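Local atomic coordinates of calreticulin, putative (Trypanosoma cruzi, PDB entry 5HCF), a protein that probably acts as a lectin-type chaperone, binding glycans and polypeptide segments of other proteins through a globular domain of legume lectin fold. Residues L43-D48 and V215-S220; S74-Q79 and K143-Y148; L81-G86 and D112-Q117. One frame throughout, in Å; residues are numbered along the deposited sequence.

Contact 1. Residues L43-D48 and V215-S220; sequences LRLTED and VWQVES
Leu45 reaches across to Val215, Gln217 and Ser220, and CB, CG and CD1 pass along Gln217 OE1 in turn. CB also lies 3.4 Å from Ser220 OG. CG sits beside the amide oxygen of Gln217, whose side chain crosses that of Leu45 at about a right angle. CD1 comes within 3.0 Å of Gln217 OE1 and also rests on Val215 CG2 at 3.7 Å, the one apolar pair of the contact. The first torsion of Leu45 (chi1 -44°) sets CG beside the backbone N and anti to the carbonyl carbon; the second (chi2 -162°) then carries CD1 to Val215. Leucine suits the place because Val26 and Tyr52 also pack on it.

Ser220 is the buried polar counterpart. Leu45 O, 2.9 Å from its OG, and Gln217 OE1 are weak alternatives for a single proton, and OG is also hydrogen-bonded to Tyr52 OH. That hydroxyl is bonded to Glu47 O as well, which is 3.2 Å from Ser220 CB. Ser220 N-H points to OD1 of the exposed Asp48 (2.9 Å, 161°), meeting it from above the carboxylate plane. Aspartate suits the place because its short side chain brings a carboxylate oxygen to this N-H.

Strand 42-45 belongs to one sheet and strand 208-217 to the other; the ends of these strands and the loops that follow them meet at the edge of the two-sheet sandwich characteristic of the legume lectin fold.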
ATOM      1  N   LEU A  43      12.426   2.991   5.747  1.00 38.29           N
ATOM      2  CA  LEU A  43      11.852   4.242   6.223  1.00 37.87           C
ATOM      3  C   LEU A  43      11.143   4.013   7.550  1.00 38.80           C
ATOM      4  O   LEU A  43      10.165   3.267   7.627  1.00 38.21           O
ATOM      5  CB  LEU A  43      10.884   4.814   5.186  1.00 36.88           C
ATOM      6  CG  LEU A  43      10.410   6.258   5.350  1.00 35.81           C
ATOM      7  CD1 LEU A  43       9.391   6.369   6.455  1.00 35.90           C
ATOM      8  CD2 LEU A  43      11.593   7.176   5.611  1.00 35.64           C
ATOM      9  N   ARG A  44      11.648   4.647   8.599  1.00 40.89           N
ATOM     10  CA  ARG A  44      11.126   4.423   9.940  1.00 42.04           C
ATOM     11  C   ARG A  44      10.457   5.672  10.504  1.00 43.89           C
ATOM     12  O   ARG A  44      11.054   6.753  10.527  1.00 46.64           O
ATOM     13  CB  ARG A  44      12.249   3.960  10.871  1.00 42.93           C
ATOM     14  CG  ARG A  44      11.826   3.738  12.305  1.00 43.65           C
ATOM     15  CD  ARG A  44      13.005   3.276  13.152  1.00 47.85           C
ATOM     16  NE  ARG A  44      12.632   3.125  14.555  1.00 49.41           N
ATOM     17  CZ  ARG A  44      12.609   4.121  15.435  1.00 48.50           C
ATOM     18  NH1 ARG A  44      12.955   5.347  15.067  1.00 47.78           N
ATOM     19  NH2 ARG A  44      12.247   3.886  16.688  1.00 49.03           N
ATOM     20  N   LEU A  45       9.214   5.520  10.948  1.00 40.81           N
ATOM     21  CA  LEU A  45       8.500   6.610  11.596  1.00 40.66           C
ATOM     22  C   LEU A  45       8.905   6.643  13.067  1.00 44.27           C
ATOM     23  O   LEU A  45       8.864   5.621  13.747  1.00 44.72           O
ATOM     24  CB  LEU A  45       6.992   6.442  11.433  1.00 38.18           C
ATOM     25  CG  LEU A  45       6.532   6.027  10.035  1.00 35.12           C
ATOM     26  CD1 LEU A  45       5.053   6.310   9.857  1.00 32.25           C
ATOM     27  CD2 LEU A  45       7.348   6.726   8.956  1.00 35.87           C
ATOM     28  N   THR A  46       9.299   7.820  13.546  1.00 47.29           N
ATOM     29  CA  THR A  46      10.014   7.937  14.816  1.00 49.51           C
ATOM     30  C   THR A  46       9.184   8.424  15.998  1.00 50.61           C
ATOM     31  O   THR A  46       9.475   8.072  17.138  1.00 55.20           O
ATOM     32  CB  THR A  46      11.226   8.882  14.677  1.00 51.83           C
ATOM     33  OG1 THR A  46      10.780  10.196  14.315  1.00 51.95           O
ATOM     34  CG2 THR A  46      12.178   8.366  13.613  1.00 52.23           C
ATOM     35  N   GLU A  47       8.169   9.239  15.740  1.00 47.24           N
ATOM     36  CA  GLU A  47       7.506   9.959  16.820  1.00 46.63           C
ATOM     37  C   GLU A  47       6.075   9.498  17.079  1.00 45.85           C
ATOM     38  O   GLU A  47       5.256   9.413  16.163  1.00 46.85           O
ATOM     39  CB  GLU A  47       7.518  11.458  16.521  1.00 48.34           C
ATOM     40  CG  GLU A  47       8.911  12.076  16.500  1.00 51.10           C
ATOM     41  CD  GLU A  47       8.875  13.582  16.343  1.00 54.65           C
ATOM     42  OE1 GLU A  47       8.476  14.058  15.257  1.00 55.23           O
ATOM     43  OE2 GLU A  47       9.237  14.288  17.307  1.00 56.64           O
ATOM     44  N   ASP A  48       5.788   9.209  18.344  1.00 44.99           N
ATOM     45  CA  ASP A  48       4.455   8.798  18.774  1.00 44.44           C
ATOM     46  C   ASP A  48       3.448   9.919  18.577  1.00 43.74           C
ATOM     47  O   ASP A  48       3.797  11.093  18.674  1.00 45.97           O
ATOM     48  CB  ASP A  48       4.468   8.382  20.249  1.00 44.95           C
ATOM     49  CG  ASP A  48       5.171   7.063  20.476  1.00 44.15           C
ATOM     50  OD1 ASP A  48       5.564   6.428  19.472  1.00 44.89           O
ATOM     51  OD2 ASP A  48       5.329   6.664  21.654  1.00 42.72           O
ATOM     52  N   VAL A 215       0.012   8.767   6.835  1.00 39.11           N
ATOM     53  CA  VAL A 215      -0.560   7.944   7.899  1.00 36.15           C
ATOM     54  C   VAL A 215      -0.562   8.652   9.244  1.00 39.63           C
ATOM     55  O   VAL A 215       0.213   9.576   9.475  1.00 44.33           O
ATOM     56  CB  VAL A 215       0.199   6.608   8.064  1.00 29.37           C
ATOM     57  CG1 VAL A 215       0.173   5.821   6.776  1.00 27.21           C
ATOM     58  CG2 VAL A 215       1.629   6.856   8.516  1.00 29.31           C
ATOM     59  N   TRP A 216      -1.450   8.205  10.125  1.00 38.73           N
ATOM     60  CA  TRP A 216      -1.460   8.623  11.519  1.00 36.58           C
ATOM     61  C   TRP A 216      -0.998   7.463  12.388  1.00 34.58           C
ATOM     62  O   TRP A 216      -1.411   6.325  12.176  1.00 30.61           O
ATOM     63  CB  TRP A 216      -2.861   9.090  11.937  1.00 35.65           C
ATOM     64  CG  TRP A 216      -3.120   9.023  13.418  1.00 34.18           C
ATOM     65  CD1 TRP A 216      -3.725   8.007  14.102  1.00 32.33           C
ATOM     66  CD2 TRP A 216      -2.776  10.012  14.397  1.00 35.02           C
ATOM     67  NE1 TRP A 216      -3.784   8.302  15.441  1.00 30.88           N
ATOM     68  CE2 TRP A 216      -3.206   9.528  15.650  1.00 34.45           C
ATOM     69  CE3 TRP A 216      -2.147  11.260  14.335  1.00 35.33           C
ATOM     70  CZ2 TRP A 216      -3.028  10.247  16.829  1.00 34.97           C
ATOM     71  CZ3 TRP A 216      -1.972  11.972  15.506  1.00 36.31           C
ATOM     72  CH2 TRP A 216      -2.410  11.464  16.737  1.00 36.31           C
ATOM     73  N   GLN A 217      -0.125   7.749  13.350  1.00 36.87           N
ATOM     74  CA  GLN A 217       0.348   6.724  14.277  1.00 37.78           C
ATOM     75  C   GLN A 217       0.338   7.193  15.726  1.00 40.02           C
ATOM     76  O   GLN A 217       0.917   8.229  16.058  1.00 38.94           O
ATOM     77  CB  GLN A 217       1.762   6.255  13.922  1.00 37.80           C
ATOM     78  CG  GLN A 217       1.836   5.225  12.808  1.00 38.09           C
ATOM     79  CD  GLN A 217       3.179   4.518  12.779  1.00 41.22           C
ATOM     80  OE1 GLN A 217       4.206   5.120  12.493  1.00 44.65           O
ATOM     81  NE2 GLN A 217       3.174   3.235  13.104  1.00 43.76           N
ATOM     82  N   VAL A 218      -0.326   6.419  16.581  1.00 34.06           N
ATOM     83  CA  VAL A 218      -0.260   6.635  18.021  1.00 37.67           C
ATOM     84  C   VAL A 218       1.049   6.059  18.547  1.00 39.42           C
ATOM     85  O   VAL A 218       1.890   6.787  19.075  1.00 44.01           O
ATOM     86  CB  VAL A 218      -1.433   5.983  18.770  1.00 38.50           C
ATOM     87  CG1 VAL A 218      -1.261   6.184  20.272  1.00 38.31           C
ATOM     88  CG2 VAL A 218      -2.763   6.560  18.294  1.00 38.57           C
ATOM     89  N   GLU A 219       1.209   4.745  18.410  1.00 37.25           N
ATOM     90  CA  GLU A 219       2.472   4.085  18.734  1.00 38.75           C
ATOM     91  C   GLU A 219       3.326   4.000  17.474  1.00 39.10           C
ATOM     92  O   GLU A 219       3.045   3.202  16.577  1.00 39.82           O
ATOM     93  CB  GLU A 219       2.234   2.688  19.316  1.00 37.46           C
ATOM     94  CG  GLU A 219       1.263   2.647  20.499  1.00 37.49           C
ATOM     95  CD  GLU A 219      -0.210   2.688  20.078  1.00 38.21           C
ATOM     96  OE1 GLU A 219      -0.513   2.460  18.886  1.00 34.30           O
ATOM     97  OE2 GLU A 219      -1.069   2.946  20.945  1.00 41.40           O
ATOM     98  N   SER A 220       4.359   4.833  17.399  1.00 37.81           N
ATOM     99  CA  SER A 220       5.183   4.899  16.198  1.00 38.22           C
ATOM    100  C   SER A 220       6.289   3.847  16.208  1.00 35.21           C
ATOM    101  O   SER A 220       6.399   3.063  17.148  1.00 33.44           O
ATOM    102  CB  SER A 220       5.777   6.300  16.038  1.00 42.44           C
ATOM    103  OG  SER A 220       6.314   6.479  14.739  1.00 44.91           O
TER

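Contact 2. Residues S74-Q79 and K143-Y148; sequences SVKHEQ and KLTHVY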
ATOM      1  N   SER A  74       6.435  -3.360   1.928  1.00 37.95           N
ATOM      2  CA  SER A  74       6.369  -4.012   3.230  1.00 36.08           C
ATOM      3  C   SER A  74       6.308  -2.986   4.356  1.00 34.70           C
ATOM      4  O   SER A  74       6.870  -1.897   4.245  1.00 33.19           O
ATOM      5  CB  SER A  74       7.567  -4.942   3.429  1.00 36.49           C
ATOM      6  OG  SER A  74       8.785  -4.220   3.373  1.00 37.30           O
ATOM      7  N   VAL A  75       5.607  -3.338   5.431  1.00 36.22           N
ATOM      8  CA  VAL A  75       5.629  -2.552   6.664  1.00 37.17           C
ATOM      9  C   VAL A  75       5.950  -3.460   7.838  1.00 37.52           C
ATOM     10  O   VAL A  75       5.442  -4.578   7.922  1.00 38.60           O
ATOM     11  CB  VAL A  75       4.289  -1.861   6.947  1.00 36.62           C
ATOM     12  CG1 VAL A  75       4.510  -0.605   7.776  1.00 34.74           C
ATOM     13  CG2 VAL A  75       3.588  -1.537   5.660  1.00 37.22           C
ATOM     14  N   LYS A  76       6.780  -2.975   8.751  1.00 37.18           N
ATOM     15  CA  LYS A  76       7.082  -3.725   9.959  1.00 37.13           C
ATOM     16  C   LYS A  76       6.639  -2.925  11.173  1.00 36.65           C
ATOM     17  O   LYS A  76       7.173  -1.851  11.441  1.00 37.15           O
ATOM     18  CB  LYS A  76       8.575  -4.050  10.043  1.00 37.71           C
ATOM     19  CG  LYS A  76       8.954  -4.870  11.268  1.00 41.19           C
ATOM     20  CD  LYS A  76      10.453  -4.846  11.542  1.00 42.98           C
ATOM     21  CE  LYS A  76      10.840  -5.937  12.527  1.00 44.41           C
ATOM     22  NZ  LYS A  76      12.106  -5.622  13.232  1.00 46.71           N
ATOM     23  N   HIS A  77       5.641  -3.438  11.884  1.00 37.41           N
ATOM     24  CA  HIS A  77       5.161  -2.806  13.108  1.00 38.17           C
ATOM     25  C   HIS A  77       5.758  -3.490  14.335  1.00 39.89           C
ATOM     26  O   HIS A  77       5.064  -4.229  15.035  1.00 41.36           O
ATOM     27  CB  HIS A  77       3.634  -2.863  13.185  1.00 35.90           C
ATOM     28  CG  HIS A  77       2.941  -2.165  12.055  1.00 33.08           C
ATOM     29  ND1 HIS A  77       3.184  -0.853  11.729  1.00 32.55           N
ATOM     30  CD2 HIS A  77       2.002  -2.609  11.185  1.00 31.66           C
ATOM     31  CE1 HIS A  77       2.423  -0.510  10.699  1.00 32.41           C
ATOM     32  NE2 HIS A  77       1.700  -1.556  10.353  1.00 32.09           N
ATOM     33  N   GLU A  78       7.037  -3.238  14.596  1.00 41.59           N
ATOM     34  CA  GLU A  78       7.752  -3.900  15.688  1.00 46.05           C
ATOM     35  C   GLU A  78       7.454  -3.284  17.054  1.00 47.72           C
ATOM     36  O   GLU A  78       7.833  -3.835  18.090  1.00 51.66           O
ATOM     37  CB  GLU A  78       9.263  -3.862  15.426  1.00 46.85           C
ATOM     38  CG  GLU A  78       9.810  -2.474  15.119  1.00 45.44           C
ATOM     39  CD  GLU A  78      11.320  -2.376  15.297  1.00 46.29           C
ATOM     40  OE1 GLU A  78      12.028  -3.342  14.941  1.00 46.28           O
ATOM     41  OE2 GLU A  78      11.798  -1.329  15.785  1.00 46.69           O
ATOM     42  N   GLN A  79       6.755  -2.155  17.049  1.00 45.99           N
ATOM     43  CA  GLN A  79       6.556  -1.360  18.259  1.00 47.76           C
ATOM     44  C   GLN A  79       5.399  -1.788  19.169  1.00 51.75           C
ATOM     45  O   GLN A  79       5.220  -1.200  20.236  1.00 55.90           O
ATOM     46  CB  GLN A  79       6.378   0.112  17.882  1.00 42.57           C
ATOM     47  CG  GLN A  79       5.093   0.419  17.155  1.00 38.88           C
ATOM     48  CD  GLN A  79       5.277   0.402  15.649  1.00 36.96           C
ATOM     49  OE1 GLN A  79       6.021  -0.418  15.111  1.00 37.96           O
ATOM     50  NE2 GLN A  79       4.608   1.318  14.963  1.00 33.09           N
ATOM     51  N   LYS A 143       5.104  -8.317  15.408  1.00 43.57           N
ATOM     52  CA  LYS A 143       6.210  -7.388  15.203  1.00 42.53           C
ATOM     53  C   LYS A 143       7.026  -7.704  13.947  1.00 42.32           C
ATOM     54  O   LYS A 143       8.021  -7.041  13.666  1.00 46.23           O
ATOM     55  CB  LYS A 143       7.125  -7.383  16.429  1.00 43.23           C
ATOM     56  CG  LYS A 143       6.444  -6.900  17.694  1.00 43.73           C
ATOM     57  CD  LYS A 143       7.376  -6.981  18.885  1.00 49.42           C
ATOM     58  CE  LYS A 143       6.703  -6.444  20.136  1.00 54.10           C
ATOM     59  NZ  LYS A 143       7.693  -6.029  21.171  1.00 60.83           N
ATOM     60  N   LEU A 144       6.600  -8.709  13.189  1.00 39.08           N
ATOM     61  CA  LEU A 144       7.350  -9.137  12.015  1.00 40.25           C
ATOM     62  C   LEU A 144       7.053  -8.292  10.775  1.00 41.16           C
ATOM     63  O   LEU A 144       6.049  -7.576  10.714  1.00 39.13           O
ATOM     64  CB  LEU A 144       7.056 -10.606  11.714  1.00 39.51           C
ATOM     65  CG  LEU A 144       7.398 -11.618  12.806  1.00 40.54           C
ATOM     66  CD1 LEU A 144       6.759 -12.955  12.484  1.00 40.13           C
ATOM     67  CD2 LEU A 144       8.905 -11.761  12.942  1.00 42.70           C
ATOM     68  N   THR A 145       7.945  -8.381   9.789  1.00 36.70           N
ATOM     69  CA  THR A 145       7.761  -7.706   8.512  1.00 34.39           C
ATOM     70  C   THR A 145       6.718  -8.430   7.667  1.00 35.02           C
ATOM     71  O   THR A 145       6.772  -9.647   7.509  1.00 33.56           O
ATOM     72  CB  THR A 145       9.078  -7.618   7.716  1.00 35.05           C
ATOM     73  OG1 THR A 145       9.996  -6.760   8.399  1.00 36.15           O
ATOM     74  CG2 THR A 145       8.830  -7.066   6.311  1.00 35.70           C
ATOM     75  N   HIS A 146       5.765  -7.676   7.129  1.00 37.18           N
ATOM     76  CA  HIS A 146       4.780  -8.241   6.219  1.00 37.66           C
ATOM     77  C   HIS A 146       4.745  -7.470   4.908  1.00 37.95           C
ATOM     78  O   HIS A 146       4.972  -6.259   4.881  1.00 37.42           O
ATOM     79  CB  HIS A 146       3.397  -8.264   6.868  1.00 36.45           C
ATOM     80  CG  HIS A 146       3.335  -9.107   8.102  1.00 35.54           C
ATOM     81  ND1 HIS A 146       3.299 -10.484   8.060  1.00 34.70           N
ATOM     82  CD2 HIS A 146       3.305  -8.769   9.412  1.00 35.58           C
ATOM     83  CE1 HIS A 146       3.255 -10.959   9.291  1.00 35.85           C
ATOM     84  NE2 HIS A 146       3.255  -9.939  10.131  1.00 36.17           N
ATOM     85  N   VAL A 147       4.472  -8.186   3.824  1.00 38.33           N
ATOM     86  CA  VAL A 147       4.488  -7.605   2.485  1.00 36.68           C
ATOM     87  C   VAL A 147       3.087  -7.567   1.885  1.00 37.35           C
ATOM     88  O   VAL A 147       2.340  -8.542   1.962  1.00 38.13           O
ATOM     89  CB  VAL A 147       5.415  -8.400   1.542  1.00 34.73           C
ATOM     90  CG1 VAL A 147       5.551  -7.691   0.195  1.00 31.62           C
ATOM     91  CG2 VAL A 147       6.776  -8.611   2.189  1.00 33.20           C
ATOM     92  N   TYR A 148       2.740  -6.440   1.275  1.00 36.90           N
ATOM     93  CA  TYR A 148       1.425  -6.285   0.668  1.00 35.22           C
ATOM     94  C   TYR A 148       1.573  -6.014  -0.820  1.00 37.61           C
ATOM     95  O   TYR A 148       2.172  -5.021  -1.227  1.00 38.48           O
ATOM     96  CB  TYR A 148       0.644  -5.168   1.360  1.00 30.97           C
ATOM     97  CG  TYR A 148       0.553  -5.372   2.856  1.00 29.43           C
ATOM     98  CD1 TYR A 148       1.588  -4.976   3.695  1.00 29.44           C
ATOM     99  CD2 TYR A 148      -0.560  -5.979   3.430  1.00 28.01           C
ATOM    100  CE1 TYR A 148       1.514  -5.167   5.059  1.00 29.90           C
ATOM    101  CE2 TYR A 148      -0.643  -6.174   4.791  1.00 27.57           C
ATOM    102  CZ  TYR A 148       0.397  -5.769   5.602  1.00 30.35           C
ATOM    103  OH  TYR A 148       0.323  -5.959   6.962  1.00 31.59           O
TER
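This contact is an antiparallel pairing of neighbouring strands in one sheet of the lectin sandwich, strand 69-76 against strand 145-152, continued by the loops that adjoin them. Val75 and His146 form the hydrogen-bonded pair. Val75 N donates a hydrogen bond to His146 O (3.0 Å), and His146 N donates one to Val75 O (3.2 Å), coming from 35° above the carbonyl plane. On the same side of the sheet as its own side chain, Val75 CG2 meets Tyr148 CE1 obliquely; both side chains also touch Pro111 of the other sheet, so branched and aromatic residues suit this inner face.

Ser74, Lys76, Thr145 and Val147 lie on the other face. Ser74 CB packs on Thr145 CG2 at 3.8 Å, two small groups side by side. The extended Lys76 chain crosses Thr145 at roughly a right angle, its CB 3.5 Å from Thr145 OG1, an oxygen that bonds to Glu251 of helix 248-260. With CG anti to the backbone N (chi1 -178°), Lys76 runs on past Lys143 O, which CE approaches to 3.2 Å. Its NZ forms a salt bridge with Glu78 OE1, using that oxygen's anti lone pair (2.9 Å), and makes a cation-pi contact with Phe33.

Beyond the strands, Lys143 lays its own methylenes along the Glu78 backbone, CD 3.3 Å from Glu78 O, and its CA-H points almost straight at His77 O (171°). The chemistry implies that the buried charge of Lys76 is probably balanced by Glu78, helped by the Phe33 ring, and that both lysines combine apolar cover along backbone carbonyls with a charged tip.

Contact 3. Residues L81-G86 and D112-Q117; sequences LKCGGG and DRCGSQ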
ATOM      1  N   LEU A  81       1.903  -2.093  17.813  1.00 43.27           N
ATOM      2  CA  LEU A  81       0.975  -1.103  17.315  1.00 41.81           C
ATOM      3  C   LEU A  81      -0.415  -1.389  17.867  1.00 42.08           C
ATOM      4  O   LEU A  81      -0.864  -2.532  17.857  1.00 41.84           O
ATOM      5  CB  LEU A  81       0.971  -1.110  15.784  1.00 40.24           C
ATOM      6  CG  LEU A  81       0.111  -0.084  15.047  1.00 38.14           C
ATOM      7  CD1 LEU A  81       0.612   1.324  15.310  1.00 37.41           C
ATOM      8  CD2 LEU A  81       0.105  -0.382  13.561  1.00 38.45           C
ATOM      9  N   LYS A  82      -1.071  -0.354  18.384  1.00 42.41           N
ATOM     10  CA  LYS A  82      -2.474  -0.455  18.785  1.00 42.07           C
ATOM     11  C   LYS A  82      -3.337   0.402  17.866  1.00 41.17           C
ATOM     12  O   LYS A  82      -4.394  -0.038  17.420  1.00 45.43           O
ATOM     13  CB  LYS A  82      -2.678  -0.046  20.247  1.00 41.64           C
ATOM     14  CG  LYS A  82      -1.973  -0.951  21.239  1.00 42.76           C
ATOM     15  CD  LYS A  82      -2.566  -2.351  21.148  1.00 45.04           C
ATOM     16  CE  LYS A  82      -1.986  -3.298  22.177  1.00 49.28           C
ATOM     17  NZ  LYS A  82      -2.970  -3.515  23.278  1.00 53.84           N
ATOM     18  N   CYS A  83      -2.877   1.611  17.565  1.00 37.26           N
ATOM     19  CA  CYS A  83      -3.553   2.453  16.586  1.00 37.46           C
ATOM     20  C   CYS A  83      -2.525   3.112  15.668  1.00 34.06           C
ATOM     21  O   CYS A  83      -1.684   3.891  16.120  1.00 34.84           O
ATOM     22  CB  CYS A  83      -4.424   3.517  17.269  1.00 41.04           C
ATOM     23  SG  CYS A  83      -5.412   4.529  16.115  1.00 43.17           S
ATOM     24  N   GLY A  84      -2.581   2.774  14.384  1.00 32.16           N
ATOM     25  CA  GLY A  84      -1.741   3.426  13.396  1.00 33.26           C
ATOM     26  C   GLY A  84      -1.829   2.825  12.006  1.00 32.45           C
ATOM     27  O   GLY A  84      -2.143   1.648  11.841  1.00 32.42           O
ATOM     28  N   GLY A  85      -1.528   3.635  11.000  1.00 32.71           N
ATOM     29  CA  GLY A  85      -1.603   3.189   9.622  1.00 31.98           C
ATOM     30  C   GLY A  85      -0.261   2.725   9.088  1.00 34.17           C
ATOM     31  O   GLY A  85       0.791   3.117   9.593  1.00 36.72           O
ATOM     32  N   GLY A  86      -0.302   1.887   8.058  1.00 33.94           N
ATOM     33  CA  GLY A  86       0.905   1.418   7.402  1.00 34.40           C
ATOM     34  C   GLY A  86       0.654   1.233   5.919  1.00 34.13           C
ATOM     35  O   GLY A  86       1.198   0.328   5.286  1.00 34.54           O
ATOM     36  N   ASP A 112      -4.025  -1.155   8.125  1.00 29.52           N
ATOM     37  CA  ASP A 112      -4.474  -0.067   8.988  1.00 29.69           C
ATOM     38  C   ASP A 112      -5.151  -0.666  10.210  1.00 29.44           C
ATOM     39  O   ASP A 112      -5.966  -1.575  10.097  1.00 29.06           O
ATOM     40  CB  ASP A 112      -5.425   0.877   8.244  1.00 27.32           C
ATOM     41  CG  ASP A 112      -5.750   2.131   9.042  1.00 28.51           C
ATOM     42  OD1 ASP A 112      -5.044   2.420  10.035  1.00 31.05           O
ATOM     43  OD2 ASP A 112      -6.712   2.835   8.673  1.00 28.77           O
ATOM     44  N   ARG A 113      -4.789  -0.174  11.389  0.73 31.39           N
ATOM     45  CA  ARG A 113      -5.345  -0.707  12.625  0.73 33.69           C
ATOM     46  C   ARG A 113      -5.504   0.361  13.704  0.73 35.16           C
ATOM     47  O   ARG A 113      -4.670   1.266  13.841  0.73 35.39           O
ATOM     48  CB  ARG A 113      -4.456  -1.843  13.140  0.73 34.59           C
ATOM     49  CG  ARG A 113      -4.826  -2.378  14.516  0.73 36.66           C
ATOM     50  CD  ARG A 113      -3.659  -2.250  15.486  0.73 36.88           C
ATOM     51  NE  ARG A 113      -2.581  -3.196  15.193  0.73 36.91           N
ATOM     52  CZ  ARG A 113      -2.290  -4.261  15.937  0.73 37.89           C
ATOM     53  NH1 ARG A 113      -2.994  -4.528  17.032  0.73 38.02           N
ATOM     54  NH2 ARG A 113      -1.285  -5.058  15.591  0.73 37.03           N
ATOM     55  N   CYS A 114      -6.583   0.242  14.471  1.00 35.35           N
ATOM     56  CA  CYS A 114      -6.846   1.127  15.595  1.00 33.85           C
ATOM     57  C   CYS A 114      -7.815   0.426  16.543  1.00 33.57           C
ATOM     58  O   CYS A 114      -9.001   0.288  16.242  1.00 33.70           O
ATOM     59  CB  CYS A 114      -7.413   2.463  15.115  1.00 34.65           C
ATOM     60  SG  CYS A 114      -7.312   3.796  16.323  1.00 38.25           S
ATOM     61  N   GLY A 115      -7.310  -0.015  17.689  1.00 34.33           N
ATOM     62  CA  GLY A 115      -8.110  -0.790  18.618  1.00 33.89           C
ATOM     63  C   GLY A 115      -8.419  -2.163  18.057  1.00 33.46           C
ATOM     64  O   GLY A 115      -7.547  -2.826  17.495  1.00 34.77           O
ATOM     65  N   SER A 116      -9.669  -2.590  18.198  1.00 33.24           N
ATOM     66  CA  SER A 116     -10.092  -3.898  17.704  1.00 34.71           C
ATOM     67  C   SER A 116     -10.399  -3.842  16.211  1.00 33.16           C
ATOM     68  O   SER A 116     -10.824  -4.825  15.606  1.00 33.61           O
ATOM     69  CB  SER A 116     -11.302  -4.400  18.488  1.00 37.65           C
ATOM     70  OG  SER A 116     -12.367  -3.471  18.402  1.00 41.44           O
ATOM     71  N   GLN A 117     -10.174  -2.673  15.630  1.00 32.48           N
ATOM     72  CA  GLN A 117     -10.381  -2.447  14.209  1.00 32.22           C
ATOM     73  C   GLN A 117      -9.112  -2.768  13.406  1.00 29.15           C
ATOM     74  O   GLN A 117      -8.027  -2.272  13.718  1.00 27.70           O
ATOM     75  CB  GLN A 117     -10.815  -0.995  13.990  1.00 34.32           C
ATOM     76  CG  GLN A 117     -11.109  -0.624  12.555  1.00 35.14           C
ATOM     77  CD  GLN A 117     -11.393   0.856  12.400  1.00 36.23           C
ATOM     78  OE1 GLN A 117     -10.506   1.636  12.045  1.00 38.69           O
ATOM     79  NE2 GLN A 117     -12.638   1.253  12.669  1.00 34.39           N
TER
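Cys83 and Cys114 face each other as a non-hydrogen-bonded antiparallel pair, joined by a disulfide with SG atoms 2.0 Å apart. This cross-strand bridge links strands 83-91 and 107-114 of the sheet that, as in other calreticulins, probably carries the glycan site. Each SG is anti to its own backbone nitrogen, and the left-handed bridge (chi3 -89°) spans CA atoms only 3.7 Å apart. Next to it the packing is tight: Gly84 N donates to Arg113 O at a short 2.6 Å, and Arg113 N donates back to Gly84 O at 3.2 Å. Glycine suits position 84, since Leu81 CD1 folds against its CA, where a side chain would lie. On this buried side Arg113, modelled in two conformers, lays a guanidinium face over Leu81 O in one of them without a hydrogen bond, a placement best regarded as doubtful.

On the turn side of the disulfide the contact is exposed. There Lys82 meets the turn through its backbone O, which accepts the N-H of Gly115 (2.9 Å), the second residue of the type II' turn from Cys114 to Gln117; its positive phi of 69° is one that glycine adopts easily.

The chemistry implies a strand end fixed covalently where the backbones approach most closely, while the polar turn beyond it relies on hydrogen bonds and remains accessible to solvent.

In the fold
Contact 2 is the buried one, a pairing within one sheet whose inner face packs on the other; contacts 1 and 3 are partly buried. Contact 3 is likewise a strand pairing, but in the opposing sheet, and it is reinforced by a covalent bridge. Contact 1 instead joins the two sheets through strand ends and the loops that follow them, with polar bonds and a small apolar patch. Residues 215-220 tie the set together: Glu219 OE1 receives the N-H of Cys83, and Glu219 O that of Gln79 NE2. Contacts 2 and 3 meet where Val75 packs on Gly86.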